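Local coordinates for fatty-acid-binding protein 1 (PDB 4DOO) that binds fatty acids, with a preference for saturated ones, on a chalcone-isomerase fold in the plastid and may take part in alpha-linolenic acid metabolism, at residues 47-52 and 83-88; 75-80 and 194-199; 121-126 and 170-175. All blocks are in the same frame, centred on the assembly; numbering follows the deposited sequence.

Contact 1: 47-52 and 83-88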
loop_
_atom_site.group_PDB
_atom_site.type_symbol
_atom_site.label_atom_id
_atom_site.label_comp_id
_atom_site.label_asym_id
_atom_site.label_seq_id
_atom_site.Cartn_x
_atom_site.Cartn_y
_atom_site.Cartn_z
ATOM N N VAL A 47 -4.261 3.355 3.133
ATOM C CA VAL A 47 -3.768 3.723 1.812
ATOM C C VAL A 47 -4.121 5.175 1.505
ATOM O O VAL A 47 -5.297 5.549 1.515
ATOM C CB VAL A 47 -4.375 2.818 0.720
ATOM C CG1 VAL A 47 -3.776 3.173 -0.637
ATOM C CG2 VAL A 47 -4.112 1.350 1.049
ATOM N N TYR A 48 -3.090 5.976 1.233
ATOM C CA TYR A 48 -3.235 7.400 0.929
ATOM C C TYR A 48 -2.842 7.712 -0.515
ATOM O O TYR A 48 -1.934 7.093 -1.059
ATOM C CB TYR A 48 -2.335 8.241 1.836
ATOM C CG TYR A 48 -2.630 8.152 3.310
ATOM C CD1 TYR A 48 -2.216 7.050 4.063
ATOM C CD2 TYR A 48 -3.306 9.180 3.959
ATOM C CE1 TYR A 48 -2.465 6.977 5.428
ATOM C CE2 TYR A 48 -3.564 9.118 5.328
ATOM C CZ TYR A 48 -3.137 8.015 6.056
ATOM O OH TYR A 48 -3.386 7.946 7.410
ATOM N N ALA A 49 -3.520 8.683 -1.117
ATOM C CA ALA A 49 -3.223 9.093 -2.489
ATOM C C ALA A 49 -3.273 10.620 -2.591
ATOM O O ALA A 49 -4.130 11.260 -1.988
ATOM C CB ALA A 49 -4.226 8.468 -3.454
ATOM N N ASP A 50 -2.345 11.194 -3.349
ATOM C CA ASP A 50 -2.289 12.640 -3.535
ATOM C C ASP A 50 -3.504 13.091 -4.339
ATOM O O ASP A 50 -3.752 12.599 -5.441
ATOM C CB ASP A 50 -0.998 13.029 -4.262
ATOM C CG ASP A 50 -0.903 14.520 -4.520
ATOM O OD1 ASP A 50 -1.538 15.008 -5.480
ATOM O OD2 ASP A 50 -0.200 15.207 -3.752
ATOM N N CYS A 51 -4.257 14.031 -3.778
ATOM C CA CYS A 51 -5.470 14.542 -4.407
ATOM C C CYS A 51 -5.282 15.101 -5.804
ATOM O O CYS A 51 -6.030 14.756 -6.719
ATOM C CB CYS A 51 -6.098 15.624 -3.527
ATOM S SG CYS A 51 -6.695 14.999 -1.958
ATOM N N ASP A 52 -4.296 15.977 -5.971
ATOM C CA ASP A 52 -4.060 16.581 -7.279
ATOM C C ASP A 52 -3.707 15.546 -8.342
ATOM O O ASP A 52 -4.169 15.637 -9.477
ATOM C CB ASP A 52 -2.949 17.631 -7.200
ATOM C CG ASP A 52 -3.318 18.808 -6.311
ATOM O OD1 ASP A 52 -4.463 19.299 -6.403
ATOM O OD2 ASP A 52 -2.452 19.251 -5.526
ATOM N N ALA A 83 -0.486 5.048 -13.067
ATOM C CA ALA A 83 -0.294 6.486 -13.184
ATOM C C ALA A 83 0.763 7.010 -12.211
ATOM O O ALA A 83 1.071 6.375 -11.200
ATOM C CB ALA A 83 -1.610 7.196 -12.950
ATOM N N ASP A 84 1.329 8.169 -12.525
ATOM C CA ASP A 84 2.330 8.759 -11.652
ATOM C C ASP A 84 1.574 9.499 -10.559
ATOM O O ASP A 84 1.421 10.718 -10.595
ATOM C CB ASP A 84 3.236 9.714 -12.436
ATOM C CG ASP A 84 4.379 10.254 -11.593
ATOM O OD1 ASP A 84 4.806 9.557 -10.646
ATOM O OD2 ASP A 84 4.863 11.367 -11.886
ATOM N N ILE A 85 1.082 8.730 -9.596
ATOM C CA ILE A 85 0.327 9.268 -8.480
ATOM C C ILE A 85 1.084 8.982 -7.188
ATOM O O ILE A 85 1.408 7.831 -6.893
ATOM C CB ILE A 85 -1.082 8.614 -8.403
ATOM C CG1 ILE A 85 -1.923 9.055 -9.604
ATOM C CG2 ILE A 85 -1.763 8.981 -7.087
ATOM C CD1 ILE A 85 -3.260 8.333 -9.734
ATOM N N LYS A 86 1.385 10.037 -6.439
ATOM C CA LYS A 86 2.083 9.894 -5.170
ATOM C C LYS A 86 1.138 9.216 -4.188
ATOM O O LYS A 86 -0.017 9.619 -4.042
ATOM C CB LYS A 86 2.503 11.262 -4.630
ATOM C CG LYS A 86 3.631 11.906 -5.429
ATOM C CD LYS A 86 4.082 13.233 -4.825
ATOM C CE LYS A 86 2.997 14.293 -4.885
ATOM N NZ LYS A 86 2.595 14.591 -6.291
ATOM N N MET A 87 1.633 8.181 -3.526
ATOM C CA MET A 87 0.827 7.454 -2.566
ATOM C C MET A 87 1.637 7.054 -1.347
ATOM O O MET A 87 2.873 7.027 -1.377
ATOM C CB MET A 87 0.262 6.183 -3.198
ATOM C CG MET A 87 -0.560 6.392 -4.454
ATOM S SD MET A 87 -1.275 4.825 -4.969
ATOM C CE MET A 87 -2.499 5.379 -6.171
ATOM N N THR A 88 0.924 6.735 -0.276
ATOM C CA THR A 88 1.559 6.289 0.954
ATOM C C THR A 88 0.767 5.116 1.505
ATOM O O THR A 88 -0.467 5.127 1.489
ATOM C CB THR A 88 1.582 7.393 2.043
ATOM O OG1 THR A 88 2.432 8.465 1.630
ATOM C CG2 THR A 88 2.117 6.829 3.365
HETATM O O HOH W 1 0.905 16.786 -6.723
#
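Two neighbouring strands of the large antiparallel sheet, 39-50 and 87-93, are paired here through Tyr-48 and Thr-88 just where the first gives way to helix 51-61. Tyr-48 and Thr-88 form a hydrogen-bonded pair: Tyr-48 N donates to Thr-88 O at 2.8 Å, and Thr-88 N returns a bond to Tyr-48 O at 3.0 Å, reaching that oxygen from 39° out of its carbonyl plane. Ala-49 and Met-87 follow as a non-hydrogen-bonded pair, and the pairing closes with Asp-50 N on Lys-86 O at 2.9 Å. On one face of the sheet Tyr-48 CB meets Thr-88 CB at 4.0 Å. Thr-88 O lies at the edge of the tyrosine ring; Tyr-48 OH goes on to Pro-15 O, and Thr-88 OG1 to Arg-22. The other face carries Ala-49 CB against Met-87 CG at 4.3 Å, with Ile-85 alongside. At the strand end, Asp-50 and Lys-86 run side by side. Bends at chi3 and chi4 fold the lysine back, so Lys-86 CE lies 3.5 Å from Asp-50 OD2 while the ion pair to NZ is long. A water accepts from Lys-86 NZ at 2.8 Å, and Asp-53 supplies the lysine's stronger salt bridge. Asp-50 OD1 accepts from Asp-53 N, an aspartate N-cap at a strand-to-helix junction of the chalcone-isomerase fold.

Contact 2: 75-80 and 194-199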
loop_
_atom_site.group_PDB
_atom_site.type_symbol
_atom_site.label_atom_id
_atom_site.label_comp_id
_atom_site.label_asym_id
_atom_site.label_seq_id
_atom_site.Cartn_x
_atom_site.Cartn_y
_atom_site.Cartn_z
ATOM N N SER A 75 -11.130 -0.813 -16.073
ATOM C CA SER A 75 -9.772 -0.304 -16.237
ATOM C C SER A 75 -9.311 0.682 -15.159
ATOM O O SER A 75 -8.115 0.952 -15.039
ATOM C CB SER A 75 -9.653 0.390 -17.595
ATOM O OG SER A 75 -10.546 1.496 -17.652
ATOM N N PHE A 76 -10.249 1.217 -14.382
ATOM C CA PHE A 76 -9.915 2.216 -13.363
ATOM C C PHE A 76 -8.802 1.815 -12.407
ATOM O O PHE A 76 -7.840 2.562 -12.225
ATOM C CB PHE A 76 -11.171 2.596 -12.568
ATOM C CG PHE A 76 -10.965 3.742 -11.608
ATOM C CD1 PHE A 76 -10.401 4.939 -12.038
ATOM C CD2 PHE A 76 -11.374 3.637 -10.282
ATOM C CE1 PHE A 76 -10.249 6.017 -11.164
ATOM C CE2 PHE A 76 -11.227 4.707 -9.399
ATOM C CZ PHE A 76 -10.666 5.896 -9.839
ATOM N N MET A 77 -8.932 0.640 -11.802
ATOM C CA MET A 77 -7.933 0.167 -10.855
ATOM C C MET A 77 -6.522 0.148 -11.447
ATOM O O MET A 77 -5.589 0.684 -10.849
ATOM C CB MET A 77 -8.321 -1.226 -10.345
ATOM C CG MET A 77 -7.326 -1.833 -9.360
ATOM S SD MET A 77 -7.953 -3.336 -8.586
ATOM C CE MET A 77 -7.779 -4.515 -9.906
ATOM N N ASP A 78 -6.360 -0.450 -12.623
ATOM C CA ASP A 78 -5.035 -0.512 -13.242
ATOM C C ASP A 78 -4.548 0.868 -13.685
ATOM O O ASP A 78 -3.348 1.148 -13.652
ATOM C CB ASP A 78 -5.034 -1.456 -14.447
ATOM C CG ASP A 78 -3.632 -1.864 -14.858
ATOM O OD1 ASP A 78 -3.060 -2.750 -14.192
ATOM O OD2 ASP A 78 -3.094 -1.295 -15.830
ATOM N N ASP A 79 -5.467 1.732 -14.107
ATOM C CA ASP A 79 -5.067 3.071 -14.536
ATOM C C ASP A 79 -4.485 3.849 -13.354
ATOM O O ASP A 79 -3.490 4.566 -13.506
ATOM C CB ASP A 79 -6.249 3.847 -15.137
ATOM C CG ASP A 79 -6.601 3.395 -16.552
ATOM O OD1 ASP A 79 -5.709 2.895 -17.272
ATOM O OD2 ASP A 79 -7.771 3.560 -16.953
ATOM N N LEU A 80 -5.103 3.704 -12.182
ATOM C CA LEU A 80 -4.630 4.383 -10.975
ATOM C C LEU A 80 -3.243 3.902 -10.572
ATOM O O LEU A 80 -2.351 4.710 -10.312
ATOM C CB LEU A 80 -5.580 4.141 -9.798
ATOM C CG LEU A 80 -6.879 4.941 -9.711
ATOM C CD1 LEU A 80 -7.700 4.429 -8.528
ATOM C CD2 LEU A 80 -6.565 6.430 -9.548
ATOM N N ASP A 194 -13.128 0.314 -0.781
ATOM C CA ASP A 194 -13.244 1.654 -0.223
ATOM C C ASP A 194 -12.260 2.575 -0.929
ATOM O O ASP A 194 -12.581 3.720 -1.225
ATOM C CB ASP A 194 -12.946 1.649 1.281
ATOM C CG ASP A 194 -14.067 1.031 2.097
ATOM O OD1 ASP A 194 -13.876 0.818 3.317
ATOM O OD2 ASP A 194 -15.143 0.765 1.515
ATOM N N PHE A 195 -11.059 2.073 -1.198
ATOM C CA PHE A 195 -10.050 2.885 -1.862
ATOM C C PHE A 195 -10.518 3.328 -3.243
ATOM O O PHE A 195 -10.409 4.504 -3.590
ATOM C CB PHE A 195 -8.725 2.111 -1.979
ATOM C CG PHE A 195 -7.705 2.779 -2.867
ATOM C CD1 PHE A 195 -7.701 2.550 -4.240
ATOM C CD2 PHE A 195 -6.764 3.652 -2.334
ATOM C CE1 PHE A 195 -6.773 3.184 -5.071
ATOM C CE2 PHE A 195 -5.832 4.289 -3.158
ATOM C CZ PHE A 195 -5.839 4.052 -4.525
ATOM N N LEU A 196 -11.036 2.385 -4.023
ATOM C CA LEU A 196 -11.507 2.677 -5.370
ATOM C C LEU A 196 -12.738 3.583 -5.348
ATOM O O LEU A 196 -12.869 4.484 -6.182
ATOM C CB LEU A 196 -11.811 1.372 -6.107
ATOM C CG LEU A 196 -10.587 0.477 -6.344
ATOM C CD1 LEU A 196 -11.023 -0.854 -6.975
ATOM C CD2 LEU A 196 -9.602 1.203 -7.252
ATOM N N ASP A 197 -13.632 3.348 -4.393
ATOM C CA ASP A 197 -14.829 4.173 -4.266
ATOM C C ASP A 197 -14.428 5.610 -3.954
ATOM O O ASP A 197 -14.919 6.546 -4.580
ATOM C CB ASP A 197 -15.749 3.677 -3.139
ATOM C CG ASP A 197 -16.526 2.415 -3.504
ATOM O OD1 ASP A 197 -16.645 2.094 -4.704
ATOM O OD2 ASP A 197 -17.041 1.751 -2.575
ATOM N N ASN A 198 -13.528 5.786 -2.987
ATOM C CA ASN A 198 -13.107 7.124 -2.597
ATOM C C ASN A 198 -12.173 7.792 -3.599
ATOM O O ASN A 198 -12.165 9.019 -3.718
ATOM C CB ASN A 198 -12.481 7.103 -1.191
ATOM C CG ASN A 198 -13.483 6.695 -0.119
ATOM O OD1 ASN A 198 -14.644 7.119 -0.152
ATOM N ND2 ASN A 198 -13.045 5.876 0.836
ATOM N N ALA A 199 -11.389 6.996 -4.322
ATOM C CA ALA A 199 -10.492 7.557 -5.329
ATOM C C ALA A 199 -11.357 8.115 -6.458
ATOM O O ALA A 199 -11.045 9.154 -7.042
ATOM C CB ALA A 199 -9.543 6.475 -5.878
#
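The ring of Phe-76 turns its edge to the backbone of helix 189-202: Phe-76 CE2 stands 3.6 Å from Leu-196 O, which lies in the plane of the ring, and Phe-76 CZ reaches Ala-199 CB at 4.2 Å. Over one face of this ring lies the CD1 methyl of Leu-80, one turn on in the same helix, 3.5 Å above the plane and displaced toward the rim. With CG anti to the backbone N (chi1 -173°), the phenylalanine reaches across to the second helix. The other ring, Phe-195, has the CD2 methyl of its neighbour Leu-196 at its edge, and Phe-195 CE1 meets Leu-80 CD1 at 3.8 Å; the leucine and this phenylalanine approach from opposite directions.

Both rings therefore share one methyl. Leu-80 CD1 also packs on Ala-199 CB at 3.8 Å and on Leu-196 CD2 at 4.0 Å, which makes it the meeting point of four side chains. The contact is a helix-helix packing of the chalcone-isomerase fold in which the axes of 76-80 and 194-199 pass 11.1 Å apart at an angle of 80°, nearly perpendicular. Such a steep crossing keeps the meeting area short, and no hydrogen bond spans it.

Farther out, Leu-196 CD2 lies 4.1 Å from Met-77 CB, although the end of the methionine leads away from 194-199; its side chain also touches Glu-184 and, earlier in helix 189-202, Arg-192. Helix 67-71 adds to the same packing, with Ile-70 against Phe-76 and Arg-71 against Leu-196. Toward the sheet, Leu-25 of strand 22-33 lies against both Phe-195 and Ala-199.

Contact 3: 121-126 and 170-175; sequences SDNDEL and SHLLCR
Ser-170 OG accepts from Leu-173 N at 3.0 Å with an N-H...O angle of 168°, an N-cap at the start of helix 171-182. With its OG anti to the serine's own N (chi1 169°), the hydroxyl folds over the first turn and ties up a backbone N-H there. Across the contact, the capping oxygen is covered by an aliphatic group: both methyls of Leu-126 approach it, CD2 at 3.6 Å and CD1 at 3.7 Å from Ser-170 OG, and CD1 also touches the serine's CB. The capping hydroxyl is thus bonded to the helix start and packed against by the leucine methyls.

Leu-126 is also the main apolar link between the segments. Its CD2 meets Leu-172 CD2 at 3.6 Å, the two side chains crossing at a slant, and Leu-126 CD1 lies 4.3 Å from the CB of Leu-173. The same Leu-172 methyl also meets Asn-123, the residue just before helix 124-131. The asparagine side chain runs at about a right angle to that of the leucine and sets Asn-123 OD1 3.5 Å from Leu-172 CD2, a van der Waals contact of a carbonyl oxygen with a methyl.

The start of helix 124-131 is in this way laid against the start of helix 171-182 near the surface. Helix 100-118 joins them, its Leu-115 touching Asn-123, Leu-126 and Leu-172, while the side chain of Leu-173, about 9 Å from a bound lauric acid, rests on Leu-156 of strand 155-160.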
loop_
_atom_site.group_PDB
_atom_site.type_symbol
_atom_site.label_atom_id
_atom_site.label_comp_id
_atom_site.label_asym_id
_atom_site.label_seq_id
_atom_site.Cartn_x
_atom_site.Cartn_y
_atom_site.Cartn_z
ATOM N N SER A 121 11.851 -12.510 -15.468
ATOM C CA SER A 121 12.024 -13.721 -14.674
ATOM C C SER A 121 13.366 -13.749 -13.940
ATOM O O SER A 121 14.023 -14.786 -13.863
ATOM C CB SER A 121 11.892 -14.946 -15.580
ATOM O OG SER A 121 10.617 -14.978 -16.202
ATOM N N ASP A 122 13.758 -12.599 -13.396
ATOM C CA ASP A 122 15.022 -12.465 -12.668
ATOM C C ASP A 122 15.109 -11.110 -11.973
ATOM O O ASP A 122 15.857 -10.223 -12.395
ATOM C CB ASP A 122 16.198 -12.627 -13.635
ATOM C CG ASP A 122 17.550 -12.570 -12.937
ATOM O OD1 ASP A 122 17.779 -13.373 -12.006
ATOM O OD2 ASP A 122 18.382 -11.717 -13.322
ATOM N N ASN A 123 14.340 -10.962 -10.900
ATOM C CA ASN A 123 14.313 -9.720 -10.135
ATOM C C ASN A 123 14.926 -9.948 -8.761
ATOM O O ASN A 123 14.663 -9.181 -7.821
ATOM C CB ASN A 123 12.876 -9.245 -9.961
ATOM C CG ASN A 123 12.142 -9.170 -11.265
ATOM O OD1 ASN A 123 12.516 -8.401 -12.156
ATOM N ND2 ASN A 123 11.095 -9.970 -11.400
ATOM N N ASP A 124 15.734 -10.997 -8.640
ATOM C CA ASP A 124 16.375 -11.309 -7.373
ATOM C C ASP A 124 17.110 -10.096 -6.813
ATOM O O ASP A 124 16.982 -9.795 -5.630
ATOM C CB ASP A 124 17.348 -12.470 -7.563
ATOM C CG ASP A 124 16.679 -13.696 -8.148
ATOM O OD1 ASP A 124 15.723 -14.205 -7.526
ATOM O OD2 ASP A 124 17.113 -14.162 -9.223
ATOM N N GLU A 125 17.876 -9.406 -7.656
ATOM C CA GLU A 125 18.626 -8.241 -7.194
ATOM C C GLU A 125 17.702 -7.109 -6.783
ATOM O O GLU A 125 17.970 -6.390 -5.822
ATOM C CB GLU A 125 19.606 -7.754 -8.271
ATOM C CG GLU A 125 20.644 -8.797 -8.683
ATOM C CD GLU A 125 21.794 -8.213 -9.490
ATOM O OE1 GLU A 125 22.680 -8.989 -9.913
ATOM O OE2 GLU A 125 21.813 -6.979 -9.695
ATOM N N LEU A 126 16.610 -6.947 -7.518
ATOM C CA LEU A 126 15.645 -5.907 -7.202
ATOM C C LEU A 126 15.048 -6.210 -5.832
ATOM O O LEU A 126 14.995 -5.338 -4.962
ATOM C CB LEU A 126 14.539 -5.867 -8.263
ATOM C CG LEU A 126 13.427 -4.843 -8.005
ATOM C CD1 LEU A 126 14.045 -3.461 -7.832
ATOM C CD2 LEU A 126 12.434 -4.857 -9.159
ATOM N N SER A 170 12.255 2.248 -8.888
ATOM C CA SER A 170 11.840 1.116 -9.704
ATOM C C SER A 170 10.334 1.116 -9.913
ATOM O O SER A 170 9.563 0.970 -8.966
ATOM C CB SER A 170 12.271 -0.199 -9.040
ATOM O OG SER A 170 11.675 -1.327 -9.670
ATOM N N HIS A 171 9.924 1.292 -11.162
ATOM C CA HIS A 171 8.511 1.295 -11.506
ATOM C C HIS A 171 7.945 -0.080 -11.152
ATOM O O HIS A 171 6.837 -0.199 -10.628
ATOM C CB HIS A 171 8.351 1.564 -13.005
ATOM C CG HIS A 171 6.937 1.792 -13.433
ATOM N ND1 HIS A 171 5.953 0.834 -13.306
ATOM C CD2 HIS A 171 6.341 2.869 -13.999
ATOM C CE1 HIS A 171 4.813 1.311 -13.774
ATOM N NE2 HIS A 171 5.022 2.544 -14.201
ATOM N N LEU A 172 8.729 -1.118 -11.429
ATOM C CA LEU A 172 8.315 -2.489 -11.149
ATOM C C LEU A 172 8.052 -2.732 -9.662
ATOM O O LEU A 172 7.011 -3.280 -9.288
ATOM C CB LEU A 172 9.382 -3.466 -11.651
ATOM C CG LEU A 172 9.147 -4.943 -11.340
ATOM C CD1 LEU A 172 7.825 -5.392 -11.939
ATOM C CD2 LEU A 172 10.301 -5.767 -11.901
ATOM N N LEU A 173 8.996 -2.334 -8.819
ATOM C CA LEU A 173 8.843 -2.519 -7.378
ATOM C C LEU A 173 7.635 -1.751 -6.842
ATOM O O LEU A 173 6.856 -2.286 -6.055
ATOM C CB LEU A 173 10.108 -2.068 -6.641
ATOM C CG LEU A 173 10.114 -2.307 -5.128
ATOM C CD1 LEU A 173 9.916 -3.788 -4.831
ATOM C CD2 LEU A 173 11.435 -1.824 -4.545
ATOM N N CYS A 174 7.478 -0.499 -7.267
ATOM C CA CYS A 174 6.345 0.303 -6.808
ATOM C C CYS A 174 5.033 -0.383 -7.150
ATOM O O CYS A 174 4.153 -0.524 -6.302
ATOM C CB CYS A 174 6.368 1.692 -7.446
ATOM S SG CYS A 174 7.606 2.796 -6.761
ATOM N N ARG A 175 4.918 -0.814 -8.401
ATOM C CA ARG A 175 3.721 -1.488 -8.887
ATOM C C ARG A 175 3.441 -2.767 -8.104
ATOM O O ARG A 175 2.305 -3.027 -7.701
ATOM C CB ARG A 175 3.903 -1.833 -10.365
ATOM C CG ARG A 175 2.647 -2.256 -11.075
ATOM C CD ARG A 175 1.681 -1.094 -11.184
ATOM N NE ARG A 175 0.699 -1.324 -12.235
ATOM C CZ ARG A 175 -0.155 -2.341 -12.253
ATOM N NH1 ARG A 175 -0.163 -3.234 -11.272
ATOM N NH2 ARG A 175 -0.995 -2.469 -13.264
#

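Overall arrangement
The three contacts illustrate how chemistry follows place in a fold. Contact 1 is buried and belongs to the sheet, so backbone hydrogen bonds hold it; contact 2, also buried, joins two helices by apolar packing, with no hydrogen bond between the segments; contact 3 lies at the surface, where leucines meet beside a polar helix cap. Contacts 1 and 2 are in direct touch: Val-47 CG1 packs on Phe-195 CE2, and the methyl of Met-87 reaches the same ring, so helix 189-202 lies against strand 39-50 and strand 87-93. Contact 3 stands apart, about 20 Å from contact 1 and about 23 Å from contact 2 between centres.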